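Local coordinates for hypothetical protein aq_1447 (Aquifex aeolicus, PDB 1YVU) that uses short single-stranded DNA guides to bind complementary RNA targets and cleaves them with an RNase H-like PIWI domain that needs divalent metal ions, at residues A[319-331]-A[337-349]. Residues are numbered along the deposited sequence; the frame is centred on the assembly and turned at random.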
loop_
_atom_site.group_PDB
_atom_site.type_symbol
_atom_site.label_atom_id
_atom_site.label_comp_id
_atom_site.label_asym_id
_atom_site.label_seq_id
_atom_site.Cartn_x
_atom_site.Cartn_y
_atom_site.Cartn_z
ATOM N N LYS A 319 -22.247 -12.510 3.050
ATOM C CA LYS A 319 -23.366 -12.140 3.899
ATOM C C LYS A 319 -23.414 -10.610 4.095
ATOM O O LYS A 319 -22.699 -10.043 4.918
ATOM C CB LYS A 319 -23.264 -12.864 5.229
ATOM C CG LYS A 319 -23.210 -14.383 5.163
ATOM C CD LYS A 319 -24.520 -15.018 4.667
ATOM C CE LYS A 319 -24.454 -16.562 4.724
ATOM N NZ LYS A 319 -25.714 -17.285 4.312
ATOM N N ASP A 320 -24.220 -9.945 3.277
ATOM C CA ASP A 320 -24.355 -8.487 3.313
ATOM C C ASP A 320 -25.506 -7.954 4.147
ATOM O O ASP A 320 -25.673 -6.739 4.285
ATOM C CB ASP A 320 -24.453 -7.908 1.894
ATOM C CG ASP A 320 -25.184 -8.823 0.916
ATOM O OD1 ASP A 320 -25.987 -9.693 1.348
ATOM O OD2 ASP A 320 -24.929 -8.676 -0.300
ATOM N N THR A 321 -26.275 -8.868 4.723
ATOM C CA THR A 321 -27.421 -8.488 5.526
ATOM C C THR A 321 -27.012 -7.919 6.861
ATOM O O THR A 321 -26.253 -8.534 7.623
ATOM C CB THR A 321 -28.418 -9.651 5.712
ATOM O OG1 THR A 321 -28.829 -10.125 4.416
ATOM C CG2 THR A 321 -29.655 -9.179 6.490
ATOM N N VAL A 322 -27.486 -6.696 7.069
ATOM C CA VAL A 322 -27.270 -5.932 8.281
ATOM C C VAL A 322 -28.594 -5.697 9.024
ATOM O O VAL A 322 -29.668 -5.749 8.427
ATOM C CB VAL A 322 -26.611 -4.573 7.949
ATOM C CG1 VAL A 322 -25.325 -4.776 7.135
ATOM C CG2 VAL A 322 -27.606 -3.613 7.237
ATOM N N LEU A 323 -28.509 -5.418 10.318
ATOM C CA LEU A 323 -29.693 -5.157 11.127
ATOM C C LEU A 323 -29.483 -4.098 12.204
ATOM O O LEU A 323 -28.366 -3.904 12.664
ATOM C CB LEU A 323 -30.252 -6.458 11.736
ATOM C CG LEU A 323 -29.445 -7.598 12.381
ATOM C CD1 LEU A 323 -28.570 -7.163 13.561
ATOM C CD2 LEU A 323 -30.442 -8.666 12.828
ATOM N N ASP A 324 -30.563 -3.427 12.601
ATOM C CA ASP A 324 -30.509 -2.398 13.644
ATOM C C ASP A 324 -30.811 -2.954 15.062
ATOM O O ASP A 324 -30.796 -4.178 15.262
ATOM C CB ASP A 324 -31.397 -1.196 13.271
ATOM C CG ASP A 324 -32.891 -1.461 13.425
ATOM O OD1 ASP A 324 -33.360 -2.617 13.356
ATOM O OD2 ASP A 324 -33.607 -0.473 13.612
ATOM N N ALA A 325 -31.029 -2.060 16.039
ATOM C CA ALA A 325 -31.301 -2.443 17.431
ATOM C C ALA A 325 -32.645 -3.093 17.631
ATOM O O ALA A 325 -32.841 -3.818 18.609
ATOM C CB ALA A 325 -31.164 -1.272 18.340
ATOM N N LYS A 326 -33.573 -2.798 16.724
ATOM C CA LYS A 326 -34.898 -3.395 16.779
ATOM C C LYS A 326 -34.880 -4.724 15.998
ATOM O O LYS A 326 -35.663 -5.656 16.274
ATOM C CB LYS A 326 -35.974 -2.432 16.266
ATOM C CG LYS A 326 -37.115 -2.305 17.275
ATOM C CD LYS A 326 -38.376 -1.653 16.743
ATOM C CE LYS A 326 -39.538 -1.886 17.705
ATOM N NZ LYS A 326 -40.780 -1.291 17.155
ATOM N N GLY A 327 -33.918 -4.817 15.083
ATOM C CA GLY A 327 -33.752 -6.015 14.295
ATOM C C GLY A 327 -34.328 -5.965 12.905
ATOM O O GLY A 327 -34.757 -7.007 12.420
ATOM N N LYS A 328 -34.350 -4.790 12.268
ATOM C CA LYS A 328 -34.865 -4.677 10.897
ATOM C C LYS A 328 -33.794 -5.154 9.914
ATOM O O LYS A 328 -32.667 -4.691 9.956
ATOM C CB LYS A 328 -35.321 -3.244 10.579
ATOM C CG LYS A 328 -36.811 -2.973 10.865
ATOM C CD LYS A 328 -37.184 -1.494 10.690
ATOM C CE LYS A 328 -38.557 -1.181 11.324
ATOM N NZ LYS A 328 -38.825 0.292 11.519
ATOM N N ASN A 329 -34.152 -6.122 9.073
ATOM C CA ASN A 329 -33.227 -6.707 8.112
ATOM C C ASN A 329 -33.399 -6.128 6.739
ATOM O O ASN A 329 -34.526 -5.874 6.315
ATOM C CB ASN A 329 -33.457 -8.220 7.950
ATOM C CG ASN A 329 -33.945 -8.904 9.218
ATOM O OD1 ASN A 329 -33.543 -8.548 10.326
ATOM N ND2 ASN A 329 -34.803 -9.919 9.053
ATOM N N THR A 330 -32.274 -5.892 6.066
ATOM C CA THR A 330 -32.224 -5.433 4.672
ATOM C C THR A 330 -30.810 -5.623 4.167
ATOM O O THR A 330 -29.844 -5.206 4.824
ATOM C CB THR A 330 -32.595 -3.950 4.408
ATOM O OG1 THR A 330 -33.665 -3.533 5.258
ATOM C CG2 THR A 330 -33.100 -3.827 2.981
ATOM N N LYS A 331 -30.705 -6.253 2.990
ATOM C CA LYS A 331 -29.427 -6.513 2.310
ATOM C C LYS A 331 -28.774 -5.167 1.976
ATOM O O LYS A 331 -29.466 -4.154 1.785
ATOM C CB LYS A 331 -29.619 -7.321 1.000
ATOM C CG LYS A 331 -29.843 -8.854 1.113
ATOM C CD LYS A 331 -30.051 -9.474 -0.300
ATOM C CE LYS A 331 -30.322 -11.003 -0.294
ATOM N NZ LYS A 331 -30.636 -11.633 -1.645
ATOM N N ARG A 337 -31.673 4.317 1.990
ATOM C CA ARG A 337 -31.813 5.579 2.693
ATOM C C ARG A 337 -32.959 5.279 3.646
ATOM O O ARG A 337 -32.961 5.726 4.787
ATOM C CB ARG A 337 -32.256 6.690 1.742
ATOM C CG ARG A 337 -31.158 7.340 0.944
ATOM C CD ARG A 337 -31.020 6.691 -0.417
ATOM N NE ARG A 337 -29.863 7.215 -1.131
ATOM C CZ ARG A 337 -29.900 7.998 -2.209
ATOM N NH1 ARG A 337 -31.068 8.359 -2.728
ATOM N NH2 ARG A 337 -28.778 8.450 -2.723
ATOM N N LYS A 338 -33.884 4.448 3.145
ATOM C CA LYS A 338 -35.073 3.989 3.850
ATOM C C LYS A 338 -34.682 3.301 5.133
ATOM O O LYS A 338 -35.204 3.657 6.204
ATOM C CB LYS A 338 -35.864 2.995 2.998
ATOM C CG LYS A 338 -36.790 3.592 1.925
ATOM C CD LYS A 338 -37.429 2.454 1.081
ATOM C CE LYS A 338 -38.519 2.937 0.121
ATOM N NZ LYS A 338 -38.945 1.851 -0.820
ATOM N N PHE A 339 -33.720 2.371 5.027
ATOM C CA PHE A 339 -33.234 1.638 6.196
ATOM C C PHE A 339 -32.621 2.620 7.197
ATOM O O PHE A 339 -32.995 2.630 8.360
ATOM C CB PHE A 339 -32.241 0.517 5.808
ATOM C CG PHE A 339 -31.665 -0.241 6.997
ATOM C CD1 PHE A 339 -32.501 -0.950 7.877
ATOM C CD2 PHE A 339 -30.296 -0.133 7.318
ATOM C CE1 PHE A 339 -31.976 -1.527 9.078
ATOM C CE2 PHE A 339 -29.767 -0.709 8.514
ATOM C CZ PHE A 339 -30.605 -1.399 9.392
ATOM N N LEU A 340 -31.814 3.545 6.699
ATOM C CA LEU A 340 -31.168 4.514 7.570
ATOM C C LEU A 340 -32.089 5.591 8.119
ATOM O O LEU A 340 -31.682 6.360 8.986
ATOM C CB LEU A 340 -29.978 5.151 6.862
ATOM C CG LEU A 340 -28.712 4.305 6.714
ATOM C CD1 LEU A 340 -27.815 4.968 5.667
ATOM C CD2 LEU A 340 -27.987 4.102 8.065
ATOM N N GLU A 341 -33.313 5.663 7.597
ATOM C CA GLU A 341 -34.276 6.648 8.064
ATOM C C GLU A 341 -34.968 6.049 9.249
ATOM O O GLU A 341 -34.984 6.633 10.326
ATOM C CB GLU A 341 -35.309 6.993 6.980
ATOM C CG GLU A 341 -34.936 8.165 6.046
ATOM C CD GLU A 341 -35.922 8.401 4.877
ATOM O OE1 GLU A 341 -37.125 8.669 5.129
ATOM O OE2 GLU A 341 -35.475 8.341 3.703
ATOM N N LEU A 342 -35.373 4.798 9.059
ATOM C CA LEU A 342 -36.113 4.017 10.042
ATOM C C LEU A 342 -35.340 3.268 11.129
ATOM O O LEU A 342 -35.928 2.888 12.147
ATOM C CB LEU A 342 -37.018 3.034 9.292
ATOM C CG LEU A 342 -38.259 3.613 8.594
ATOM C CD1 LEU A 342 -38.752 2.686 7.469
ATOM C CD2 LEU A 342 -39.356 3.825 9.636
ATOM N N CYS A 343 -34.036 3.073 10.919
ATOM C CA CYS A 343 -33.173 2.338 11.856
ATOM C C CYS A 343 -32.918 2.930 13.255
ATOM O O CYS A 343 -32.665 4.127 13.416
ATOM C CB CYS A 343 -31.821 2.021 11.210
ATOM S SG CYS A 343 -30.664 3.397 11.277
ATOM N N ARG A 344 -32.946 2.049 14.254
ATOM C CA ARG A 344 -32.688 2.392 15.651
ATOM C C ARG A 344 -31.244 1.894 15.928
ATOM O O ARG A 344 -30.982 0.697 15.836
ATOM C CB ARG A 344 -33.717 1.673 16.541
ATOM C CG ARG A 344 -33.599 1.800 18.060
ATOM C CD ARG A 344 -34.584 0.789 18.615
ATOM N NE ARG A 344 -34.604 0.616 20.067
ATOM C CZ ARG A 344 -35.148 -0.433 20.697
ATOM N NH1 ARG A 344 -35.712 -1.424 20.016
ATOM N NH2 ARG A 344 -35.179 -0.469 22.022
ATOM N N PRO A 345 -30.296 2.808 16.222
ATOM C CA PRO A 345 -28.888 2.440 16.497
ATOM C C PRO A 345 -28.631 1.632 17.789
ATOM O O PRO A 345 -29.532 1.392 18.577
ATOM C CB PRO A 345 -28.200 3.805 16.576
ATOM C CG PRO A 345 -29.092 4.684 15.770
ATOM C CD PRO A 345 -30.437 4.273 16.196
ATOM N N PHE A 346 -27.395 1.183 17.978
ATOM C CA PHE A 346 -27.026 0.468 19.187
ATOM C C PHE A 346 -26.329 1.525 20.004
ATOM O O PHE A 346 -25.151 1.791 19.816
ATOM C CB PHE A 346 -26.061 -0.676 18.882
ATOM C CG PHE A 346 -26.679 -1.791 18.112
ATOM C CD1 PHE A 346 -26.703 -1.755 16.715
ATOM C CD2 PHE A 346 -27.237 -2.895 18.782
ATOM C CE1 PHE A 346 -27.273 -2.809 15.991
ATOM C CE2 PHE A 346 -27.811 -3.957 18.080
ATOM C CZ PHE A 346 -27.834 -3.920 16.682
ATOM N N VAL A 347 -27.080 2.150 20.892
ATOM C CA VAL A 347 -26.564 3.229 21.730
ATOM C C VAL A 347 -25.459 2.936 22.761
ATOM O O VAL A 347 -25.614 2.091 23.639
ATOM C CB VAL A 347 -27.737 3.995 22.398
ATOM C CG1 VAL A 347 -28.554 4.699 21.324
ATOM C CG2 VAL A 347 -28.636 3.034 23.208
ATOM N N LYS A 348 -24.331 3.624 22.611
ATOM C CA LYS A 348 -23.210 3.485 23.529
ATOM C C LYS A 348 -23.156 4.717 24.428
ATOM O O LYS A 348 -22.704 4.636 25.575
ATOM C CB LYS A 348 -21.892 3.308 22.777
ATOM C CG LYS A 348 -20.698 2.947 23.681
ATOM C CD LYS A 348 -19.447 2.580 22.890
ATOM C CE LYS A 348 -19.583 1.229 22.208
ATOM N NZ LYS A 348 -18.340 0.854 21.497
ATOM N N LYS A 349 -23.600 5.858 23.897
ATOM C CA LYS A 349 -23.637 7.107 24.651
ATOM C C LYS A 349 -24.883 7.902 24.245
ATOM O O LYS A 349 -24.918 8.527 23.181
ATOM C CB LYS A 349 -22.342 7.915 24.456
ATOM C CG LYS A 349 -22.053 8.829 25.642
ATOM C CD LYS A 349 -20.769 9.603 25.511
ATOM C CE LYS A 349 -20.644 10.578 26.669
ATOM N NZ LYS A 349 -19.331 11.304 26.666
#
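Phe339 projects from the short helix 337-342 at the start of the Mid domain and lays its ring against a beta-hairpin of linker L2, strand 322-323 and a weakly bonded strand near 329-330 joined by a turn. With CG anti to the backbone N (chi1 178°), the ring is carried down to the hairpin, where CE2 meets Val322 CG2 at 3.8 Å and CE1 lies near Lys328 O. A large flat hydrocarbon suits this place, because it spans both strands while its rim meets the backbone at Asp324 N.

Asp324 ties the turn to the chain leaving the helix. Its OD2 offers the anti lone pair to Arg344 N at 2.7 Å (N-H...O angle 176°). OD1 takes Lys328 N at 2.6 Å, with weak bonds from Lys326 N and Gly327 N. Aspartate suits the place because its short side chain presents two acceptors, one to the turn and one to the Mid domain. Cut back to an alanine, it would lose both oxygens, and the Arg344 and Lys328 amides would probably be left without this acceptor, the turn tied to the Mid chain by fewer bonds. Gly327 suits the turn, since at its phi of 100° a CB would collide with Lys326 O.

Phe346, whose backbone bonds to Ile484, has Ala325 CA over one ring face, offset toward the rim; Leu323 O lies at the ring's edge. Over that same face, Ala325 N donates a nearly straight bond to Arg344 O, 2.8 Å long and almost in line with the carbonyl.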